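Local atomic coordinates of (S)-2-haloacid dehalogenase IVA (Burkholderia cepacia, PDB entry 2NO4), a protein that hydrolyses short-chain (S)-2-haloalkanoic acids to the corresponding (R)-2-hydroxyalkanoic acids, releasing halide with inversion of configuration. Residues K118-D132 and V147-K161. Sequence-based numbering, arbitrary orientation. Where two conformers were deposited one is given.
Sequences KSAGYIVAILSNGND and VLDSCLSADDLKIYK. With SO4 (sulfate ion), chain H; SO4 (sulfate ion), chain I.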
ATOM      1  N   LYS B 118      28.768  10.493 -11.954  1.00 32.20           N
ATOM      2  CA  LYS B 118      29.987   9.922 -11.378  1.00 37.59           C
ATOM      3  C   LYS B 118      31.230  10.730 -11.841  1.00 38.51           C
ATOM      4  O   LYS B 118      32.167  10.929 -11.057  1.00 37.22           O
ATOM      5  CB  LYS B 118      30.088   8.461 -11.767  1.00 41.32           C
ATOM      6  CG  LYS B 118      30.653   7.533 -10.706  1.00 46.30           C
ATOM      7  CD  LYS B 118      30.634   6.095 -11.272  1.00 48.63           C
ATOM      8  CE  LYS B 118      31.975   5.387 -11.107  1.00 50.60           C
ATOM      9  NZ  LYS B 118      32.011   4.494  -9.912  1.00 52.00           N
ATOM     10  N   SER B 119      31.185  11.243 -13.080  1.00 38.86           N
ATOM     11  CA  SER B 119      32.247  12.097 -13.656  1.00 40.27           C
ATOM     12  C   SER B 119      32.323  13.447 -12.953  1.00 39.59           C
ATOM     13  O   SER B 119      33.400  14.025 -12.850  1.00 42.00           O
ATOM     14  CB  SER B 119      32.062  12.297 -15.188  1.00 39.39           C
ATOM     15  OG  SER B 119      31.235  13.444 -15.526  1.00 38.57           O
ATOM     16  N   ALA B 120      31.191  13.961 -12.482  1.00 36.54           N
ATOM     17  CA  ALA B 120      31.186  15.209 -11.719  1.00 34.56           C
ATOM     18  C   ALA B 120      31.691  15.030 -10.268  1.00 34.80           C
ATOM     19  O   ALA B 120      31.684  15.983  -9.486  1.00 35.78           O
ATOM     20  CB  ALA B 120      29.802  15.865 -11.759  1.00 34.11           C
ATOM     21  N   GLY B 121      32.138  13.824  -9.919  1.00 32.06           N
ATOM     22  CA  GLY B 121      32.634  13.544  -8.570  1.00 33.20           C
ATOM     23  C   GLY B 121      31.631  13.276  -7.432  1.00 34.37           C
ATOM     24  O   GLY B 121      32.017  13.276  -6.263  1.00 34.87           O
ATOM     25  N   TYR B 122      30.353  13.045  -7.752  1.00 30.81           N
ATOM     26  CA  TYR B 122      29.383  12.597  -6.740  1.00 30.27           C
ATOM     27  C   TYR B 122      29.591  11.157  -6.332  1.00 27.85           C
ATOM     28  O   TYR B 122      30.021  10.340  -7.128  1.00 30.99           O
ATOM     29  CB  TYR B 122      27.950  12.690  -7.274  1.00 29.03           C
ATOM     30  CG  TYR B 122      27.458  14.080  -7.473  1.00 29.59           C
ATOM     31  CD1 TYR B 122      27.412  14.657  -8.756  1.00 28.86           C
ATOM     32  CD2 TYR B 122      27.050  14.842  -6.385  1.00 30.82           C
ATOM     33  CE1 TYR B 122      26.917  15.942  -8.932  1.00 29.64           C
ATOM     34  CE2 TYR B 122      26.583  16.135  -6.542  1.00 31.05           C
ATOM     35  CZ  TYR B 122      26.514  16.677  -7.812  1.00 30.80           C
ATOM     36  OH  TYR B 122      26.040  17.961  -7.933  1.00 30.95           O
ATOM     37  N   ILE B 123      29.245  10.837  -5.094  1.00 28.88           N
ATOM     38  CA  ILE B 123      28.969   9.453  -4.741  1.00 27.94           C
ATOM     39  C   ILE B 123      27.635   9.139  -5.420  1.00 27.84           C
ATOM     40  O   ILE B 123      26.669   9.898  -5.280  1.00 29.09           O
ATOM     41  CB  ILE B 123      28.895   9.229  -3.207  1.00 30.28           C
ATOM     42  CG1 ILE B 123      30.199   9.676  -2.504  1.00 28.89           C
ATOM     43  CG2 ILE B 123      28.574   7.735  -2.880  1.00 30.21           C
ATOM     44  CD1 ILE B 123      29.979  10.095  -1.033  1.00 29.39           C
ATOM     45  N   VAL B 124      27.608   8.056  -6.187  1.00 27.38           N
ATOM     46  CA  VAL B 124      26.425   7.614  -6.887  1.00 27.31           C
ATOM     47  C   VAL B 124      26.050   6.263  -6.300  1.00 28.32           C
ATOM     48  O   VAL B 124      26.798   5.284  -6.416  1.00 26.24           O
ATOM     49  CB  VAL B 124      26.648   7.530  -8.429  1.00 27.90           C
ATOM     50  CG1 VAL B 124      25.333   7.057  -9.142  1.00 26.53           C
ATOM     51  CG2 VAL B 124      27.153   8.887  -8.995  1.00 24.15           C
ATOM     52  N   ALA B 125      24.898   6.211  -5.632  1.00 26.75           N
ATOM     53  CA  ALA B 125      24.486   4.987  -4.932  1.00 26.81           C
ATOM     54  C   ALA B 125      23.015   4.669  -5.240  1.00 24.89           C
ATOM     55  O   ALA B 125      22.241   5.564  -5.620  1.00 24.46           O
ATOM     56  CB  ALA B 125      24.716   5.146  -3.390  1.00 26.25           C
ATOM     57  N   ILE B 126      22.654   3.400  -5.120  1.00 24.91           N
ATOM     58  CA  ILE B 126      21.245   2.993  -5.120  1.00 24.79           C
ATOM     59  C   ILE B 126      20.827   2.713  -3.647  1.00 25.80           C
ATOM     60  O   ILE B 126      21.628   2.190  -2.845  1.00 24.78           O
ATOM     61  CB  ILE B 126      21.020   1.759  -6.043  1.00 24.27           C
ATOM     62  CG1 ILE B 126      21.052   2.192  -7.519  1.00 25.99           C
ATOM     63  CG2 ILE B 126      19.678   1.004  -5.709  1.00 22.51           C
ATOM     64  CD1 ILE B 126      21.028   1.050  -8.498  1.00 25.81           C
ATOM     65  N   LEU B 127      19.598   3.113  -3.288  1.00 24.37           N
ATOM     66  CA  LEU B 127      18.960   2.674  -2.035  1.00 23.33           C
ATOM     67  C   LEU B 127      17.597   2.061  -2.425  1.00 25.31           C
ATOM     68  O   LEU B 127      16.690   2.765  -2.952  1.00 25.63           O
ATOM     69  CB  LEU B 127      18.803   3.857  -1.060  1.00 23.58           C
ATOM     70  CG  LEU B 127      18.072   3.508   0.249  1.00 22.02           C
ATOM     71  CD1 LEU B 127      18.973   2.533   1.091  1.00 22.13           C
ATOM     72  CD2 LEU B 127      17.646   4.767   1.029  1.00 21.05           C
ATOM     73  N   SER B 128      17.474   0.754  -2.221  1.00 22.70           N
ATOM     74  CA  SER B 128      16.365  -0.016  -2.788  1.00 22.37           C
ATOM     75  C   SER B 128      15.730  -0.967  -1.778  1.00 23.44           C
ATOM     76  O   SER B 128      16.426  -1.570  -0.949  1.00 20.62           O
ATOM     77  CB  SER B 128      16.883  -0.843  -3.980  1.00 22.91           C
ATOM     78  OG  SER B 128      15.817  -1.604  -4.572  1.00 22.66           O
ATOM     79  N   ASN B 129      14.415  -1.160  -1.886  1.00 20.78           N
ATOM     80  CA  ASN B 129      13.759  -2.310  -1.224  1.00 20.24           C
ATOM     81  C   ASN B 129      14.258  -3.676  -1.695  1.00 20.12           C
ATOM     82  O   ASN B 129      14.095  -4.658  -0.978  1.00 20.18           O
ATOM     83  CB  ASN B 129      12.236  -2.293  -1.456  1.00 18.93           C
ATOM     84  CG  ASN B 129      11.543  -1.140  -0.754  1.00 21.95           C
ATOM     85  OD1 ASN B 129      11.928  -0.729   0.350  1.00 22.65           O
ATOM     86  ND2 ASN B 129      10.475  -0.622  -1.390  1.00 21.59           N
ATOM     87  N   GLY B 130      14.791  -3.745  -2.918  1.00 22.47           N
ATOM     88  CA  GLY B 130      15.150  -5.012  -3.536  1.00 22.24           C
ATOM     89  C   GLY B 130      16.341  -5.600  -2.767  1.00 23.59           C
ATOM     90  O   GLY B 130      17.238  -4.873  -2.350  1.00 21.24           O
ATOM     91  N   ASN B 131      16.292  -6.904  -2.531  1.00 24.00           N
ATOM     92  CA  ASN B 131      17.414  -7.655  -1.931  1.00 24.11           C
ATOM     93  C   ASN B 131      18.551  -7.798  -2.957  1.00 25.40           C
ATOM     94  O   ASN B 131      18.308  -7.680  -4.184  1.00 23.63           O
ATOM     95  CB  ASN B 131      16.939  -9.024  -1.416  1.00 22.39           C
ATOM     96  CG  ASN B 131      16.249  -9.870  -2.495  1.00 26.02           C
ATOM     97  OD1 ASN B 131      15.101  -9.596  -2.868  1.00 24.91           O
ATOM     98  ND2 ASN B 131      16.925 -10.945  -2.960  1.00 20.95           N
ATOM     99  N   ASP B 132      19.765  -8.052  -2.487  1.00 21.41           N
ATOM    100  CA  ASP B 132      20.923  -8.007  -3.374  1.00 23.59           C
ATOM    101  C   ASP B 132      20.801  -8.911  -4.591  1.00 21.65           C
ATOM    102  O   ASP B 132      21.099  -8.521  -5.707  1.00 19.07           O
ATOM    103  CB  ASP B 132      22.219  -8.268  -2.615  0.50 25.14           C
ATOM    104  CG  ASP B 132      23.431  -7.817  -3.399  0.50 27.29           C
ATOM    105  OD1 ASP B 132      24.189  -8.690  -3.852  0.50 28.63           O
ATOM    106  OD2 ASP B 132      23.601  -6.591  -3.587  0.50 29.52           O
ATOM    107  N   VAL B 147      28.505   2.068 -13.220  1.00 43.76           N
ATOM    108  CA  VAL B 147      28.246   3.484 -13.012  1.00 43.34           C
ATOM    109  C   VAL B 147      27.805   3.773 -11.575  1.00 42.70           C
ATOM    110  O   VAL B 147      27.255   4.855 -11.313  1.00 41.66           O
ATOM    111  CB  VAL B 147      27.268   4.078 -14.089  1.00 43.23           C
ATOM    112  CG1 VAL B 147      27.900   3.991 -15.455  1.00 44.51           C
ATOM    113  CG2 VAL B 147      25.907   3.360 -14.115  1.00 43.59           C
ATOM    114  N   LEU B 148      28.079   2.824 -10.661  1.00 37.64           N
ATOM    115  CA  LEU B 148      27.642   2.915  -9.251  1.00 37.83           C
ATOM    116  C   LEU B 148      28.769   2.754  -8.220  1.00 37.61           C
ATOM    117  O   LEU B 148      29.604   1.851  -8.341  1.00 37.94           O
ATOM    118  CB  LEU B 148      26.578   1.854  -8.944  1.00 35.27           C
ATOM    119  CG  LEU B 148      25.211   1.957  -9.604  1.00 36.93           C
ATOM    120  CD1 LEU B 148      24.449   0.674  -9.288  1.00 37.44           C
ATOM    121  CD2 LEU B 148      24.449   3.201  -9.149  1.00 35.41           C
ATOM    122  N   ASP B 149      28.764   3.599  -7.190  1.00 36.31           N
ATOM    123  CA  ASP B 149      29.682   3.455  -6.075  1.00 36.38           C
ATOM    124  C   ASP B 149      29.203   2.434  -5.054  1.00 37.11           C
ATOM    125  O   ASP B 149      30.005   1.747  -4.423  1.00 39.25           O
ATOM    126  CB  ASP B 149      29.916   4.812  -5.392  1.00 37.05           C
ATOM    127  CG  ASP B 149      30.661   5.783  -6.287  1.00 39.93           C
ATOM    128  OD1 ASP B 149      31.742   5.383  -6.795  1.00 41.85           O
ATOM    129  OD2 ASP B 149      30.169   6.923  -6.519  1.00 38.84           O
ATOM    130  N   SER B 150      27.891   2.335  -4.884  1.00 34.69           N
ATOM    131  CA  SER B 150      27.331   1.577  -3.784  1.00 35.17           C
ATOM    132  C   SER B 150      25.865   1.222  -4.078  1.00 34.34           C
ATOM    133  O   SER B 150      25.147   1.952  -4.759  1.00 31.28           O
ATOM    134  CB  SER B 150      27.473   2.377  -2.482  1.00 36.59           C
ATOM    135  OG  SER B 150      26.722   1.811  -1.422  1.00 41.45           O
ATOM    136  N   CYS B 151      25.451   0.065  -3.584  1.00 34.62           N
ATOM    137  CA  CYS B 151      24.091  -0.386  -3.751  1.00 32.46           C
ATOM    138  C   CYS B 151      23.642  -0.863  -2.384  1.00 31.11           C
ATOM    139  O   CYS B 151      24.125  -1.888  -1.860  1.00 27.27           O
ATOM    140  CB  CYS B 151      24.036  -1.494  -4.802  1.00 33.55           C
ATOM    141  SG  CYS B 151      22.361  -2.097  -5.160  1.00 40.67           S
ATOM    142  N   LEU B 152      22.716  -0.100  -1.806  1.00 29.82           N
ATOM    143  CA  LEU B 152      22.204  -0.348  -0.454  1.00 27.74           C
ATOM    144  C   LEU B 152      20.790  -0.949  -0.499  1.00 28.32           C
ATOM    145  O   LEU B 152      19.936  -0.513  -1.277  1.00 23.97           O
ATOM    146  CB  LEU B 152      22.280   0.934   0.357  1.00 27.74           C
ATOM    147  CG  LEU B 152      23.721   1.460   0.433  1.00 29.13           C
ATOM    148  CD1 LEU B 152      23.771   2.815   1.080  1.00 29.77           C
ATOM    149  CD2 LEU B 152      24.621   0.463   1.183  1.00 30.10           C
ATOM    150  N   SER B 153      20.568  -1.975   0.320  1.00 27.86           N
ATOM    151  CA  SER B 153      19.334  -2.749   0.282  1.00 27.69           C
ATOM    152  C   SER B 153      18.550  -2.689   1.599  1.00 29.82           C
ATOM    153  O   SER B 153      19.160  -2.682   2.685  1.00 30.47           O
ATOM    154  CB  SER B 153      19.639  -4.195  -0.066  1.00 26.35           C
ATOM    155  OG  SER B 153      18.435  -4.945  -0.029  1.00 27.27           O
ATOM    156  N   ALA B 154      17.214  -2.675   1.500  1.00 27.27           N
ATOM    157  CA  ALA B 154      16.313  -2.842   2.674  1.00 25.65           C
ATOM    158  C   ALA B 154      16.591  -4.157   3.414  1.00 24.68           C
ATOM    159  O   ALA B 154      16.335  -4.275   4.615  1.00 22.85           O
ATOM    160  CB  ALA B 154      14.847  -2.842   2.229  1.00 23.29           C
ATOM    161  N   ASP B 155      17.052  -5.150   2.655  1.00 23.47           N
ATOM    162  CA  ASP B 155      17.323  -6.473   3.159  1.00 23.90           C
ATOM    163  C   ASP B 155      18.460  -6.505   4.193  1.00 26.81           C
ATOM    164  O   ASP B 155      18.572  -7.475   4.937  1.00 25.98           O
ATOM    165  CB  ASP B 155      17.632  -7.446   2.019  1.00 24.49           C
ATOM    166  CG  ASP B 155      17.364  -8.900   2.411  1.00 27.24           C
ATOM    167  OD1 ASP B 155      16.284  -9.207   2.976  1.00 25.06           O
ATOM    168  OD2 ASP B 155      18.223  -9.754   2.135  1.00 29.70           O
ATOM    169  N   ASP B 156      19.270  -5.453   4.250  1.00 26.52           N
ATOM    170  CA  ASP B 156      20.361  -5.376   5.229  1.00 31.43           C
ATOM    171  C   ASP B 156      19.788  -5.109   6.613  1.00 33.26           C
ATOM    172  O   ASP B 156      20.294  -5.647   7.590  1.00 34.94           O
ATOM    173  CB  ASP B 156      21.394  -4.322   4.829  1.00 32.53           C
ATOM    174  CG  ASP B 156      22.069  -4.655   3.511  1.00 36.76           C
ATOM    175  OD1 ASP B 156      22.243  -5.843   3.258  1.00 38.89           O
ATOM    176  OD2 ASP B 156      22.390  -3.760   2.689  1.00 42.06           O
ATOM    177  N   LEU B 157      18.703  -4.329   6.687  1.00 32.37           N
ATOM    178  CA  LEU B 157      18.082  -3.959   7.969  1.00 32.19           C
ATOM    179  C   LEU B 157      16.798  -4.721   8.238  1.00 29.76           C
ATOM    180  O   LEU B 157      16.297  -4.690   9.355  1.00 28.25           O
ATOM    181  CB  LEU B 157      17.701  -2.463   7.993  1.00 35.29           C
ATOM    182  CG  LEU B 157      18.757  -1.384   8.052  1.00 41.75           C
ATOM    183  CD1 LEU B 157      18.085  -0.103   8.563  1.00 43.02           C
ATOM    184  CD2 LEU B 157      19.909  -1.801   8.951  1.00 42.85           C
ATOM    185  N   LYS B 158      16.238  -5.339   7.197  1.00 26.63           N
ATOM    186  CA  LYS B 158      14.954  -6.044   7.286  1.00 28.32           C
ATOM    187  C   LYS B 158      13.793  -5.092   7.629  1.00 27.06           C
ATOM    188  O   LYS B 158      12.911  -5.407   8.415  1.00 27.11           O
ATOM    189  CB  LYS B 158      15.033  -7.273   8.220  1.00 30.54           C
ATOM    190  CG  LYS B 158      16.044  -8.325   7.687  1.00 31.05           C
ATOM    191  CD  LYS B 158      15.952  -9.662   8.422  1.00 33.51           C
ATOM    192  CE  LYS B 158      17.219 -10.537   8.137  1.00 35.79           C
ATOM    193  NZ  LYS B 158      17.790 -10.340   6.718  1.00 40.64           N
ATOM    194  N   ILE B 159      13.816  -3.940   6.967  1.00 27.17           N
ATOM    195  CA  ILE B 159      12.924  -2.808   7.176  1.00 27.42           C
ATOM    196  C   ILE B 159      12.752  -2.113   5.810  1.00 25.51           C
ATOM    197  O   ILE B 159      13.740  -1.719   5.203  1.00 25.56           O
ATOM    198  CB  ILE B 159      13.569  -1.785   8.143  1.00 29.52           C
ATOM    199  CG1 ILE B 159      13.671  -2.359   9.564  1.00 30.65           C
ATOM    200  CG2 ILE B 159      12.733  -0.482   8.211  1.00 30.82           C
ATOM    201  CD1 ILE B 159      14.473  -1.472  10.459  1.00 33.69           C
ATOM    202  N   TYR B 160      11.509  -1.954   5.352  1.00 23.69           N
ATOM    203  CA  TYR B 160      11.247  -1.356   4.038  1.00 23.32           C
ATOM    204  C   TYR B 160      11.020   0.154   4.082  1.00 20.71           C
ATOM    205  O   TYR B 160      10.658   0.700   5.115  1.00 19.68           O
ATOM    206  CB  TYR B 160      10.037  -2.044   3.406  1.00 22.62           C
ATOM    207  CG  TYR B 160      10.344  -3.416   2.843  1.00 24.77           C
ATOM    208  CD1 TYR B 160       9.731  -4.554   3.359  1.00 22.88           C
ATOM    209  CD2 TYR B 160      11.229  -3.566   1.758  1.00 21.50           C
ATOM    210  CE1 TYR B 160       9.978  -5.800   2.801  1.00 24.74           C
ATOM    211  CE2 TYR B 160      11.463  -4.806   1.201  1.00 23.36           C
ATOM    212  CZ  TYR B 160      10.848  -5.902   1.727  1.00 22.93           C
ATOM    213  OH  TYR B 160      11.100  -7.121   1.202  1.00 25.03           O
ATOM    214  N   LYS B 161      11.235   0.814   2.946  1.00 20.49           N
ATOM    215  CA  LYS B 161      10.834   2.209   2.776  1.00 19.80           C
ATOM    216  C   LYS B 161       9.305   2.279   2.996  1.00 20.14           C
ATOM    217  O   LYS B 161       8.609   1.299   2.709  1.00 20.36           O
ATOM    218  CB  LYS B 161      11.141   2.650   1.341  1.00 21.25           C
ATOM    219  CG  LYS B 161      12.596   2.705   0.977  1.00 22.30           C
ATOM    220  CD  LYS B 161      12.681   2.712  -0.551  1.00 21.64           C
ATOM    221  CE  LYS B 161      14.039   3.140  -1.043  1.00 23.70           C
ATOM    222  NZ  LYS B 161      13.996   3.335  -2.563  1.00 20.20           N
TER
HETATM  223  S   SO4 H1002      12.860   0.300  -4.760  1.00 25.31           S
HETATM  224  O1  SO4 H1002      14.013   0.315  -5.630  1.00 23.09           O
HETATM  225  O2  SO4 H1002      12.269  -1.032  -4.682  1.00 27.32           O
HETATM  226  O3  SO4 H1002      13.157   0.824  -3.446  1.00 23.44           O
HETATM  227  O4  SO4 H1002      11.902   1.182  -5.424  1.00 25.97           O
HETATM  228  S   SO4 I1005      20.391 -12.009  -1.032  1.00 46.48           S
HETATM  229  O1  SO4 I1005      21.400 -12.774  -1.773  1.00 46.84           O
HETATM  230  O2  SO4 I1005      19.585 -12.963  -0.239  1.00 45.56           O
HETATM  231  O3  SO4 I1005      21.097 -11.066  -0.136  1.00 44.96           O
HETATM  232  O4  SO4 I1005      19.532 -11.305  -2.006  1.00 42.38           O
HETATM  233  O   HOH W   1      32.822   7.098  -8.459  1.00 58.01           O
HETATM  234  O   HOH W   2       8.247   0.047   0.290  1.00 22.31           O
HETATM  235  O   HOH W   3      20.170  -8.602   0.126  1.00 37.22           O
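Lys161 reaches across to the end of strand 123-128 with its side chain stretched nearly straight, and its NZ gives a hydrogen bond to Leu127 O at 2.8 Å. The same ammonium group binds O3 of a sulfate and forms salt bridges with Asp20, the nucleophile, and Asp190. The Asn129 side chain holds the lysine's backbone: Asn129 OD1 takes the Lys161 N-H in the carbonyl plane, at 3.1 Å. That amide stands almost upright to the Tyr160 ring, 85° between planes, with OD1 only 3.2 Å from Tyr160 CD2 at the ring edge. Ser128 OG and Asn129 N also bind the sulfate, as do Ala21 N and Tyr22 N.

Close by, Ser153 OG, swung opposite the backbone N of Ser153 (chi1 177°), donates to Gly130 O at 2.6 Å and accepts from Asp155 N in an ST turn, tying together the loops that leave the two strands. Further back, parallel strands 123-128 and 150-153 exchange backbone bonds. Ile126 CD1 meets Leu148 CD1 at 3.5 Å, and both side chains touch Leu139 of helix 132-141.

The far end is looser and more solvent-exposed. Asp149 OD2 still takes Val124 N through its anti lone pair at 2.8 Å, but OD1 meets Lys118 NZ in a long salt bridge at 3.3 Å, its hydrogen bond weak, and a water links the two.

This is the beta-alpha-beta unit of a HAD-superfamily Rossmann-like domain: strand 150-153 edges the sheet within the chain, strand 123-128 leads into haloacid-binding Ser128 and Asn129, and the loop after strand 150-153 brings Lys161, probably important for catalysis, to the active site.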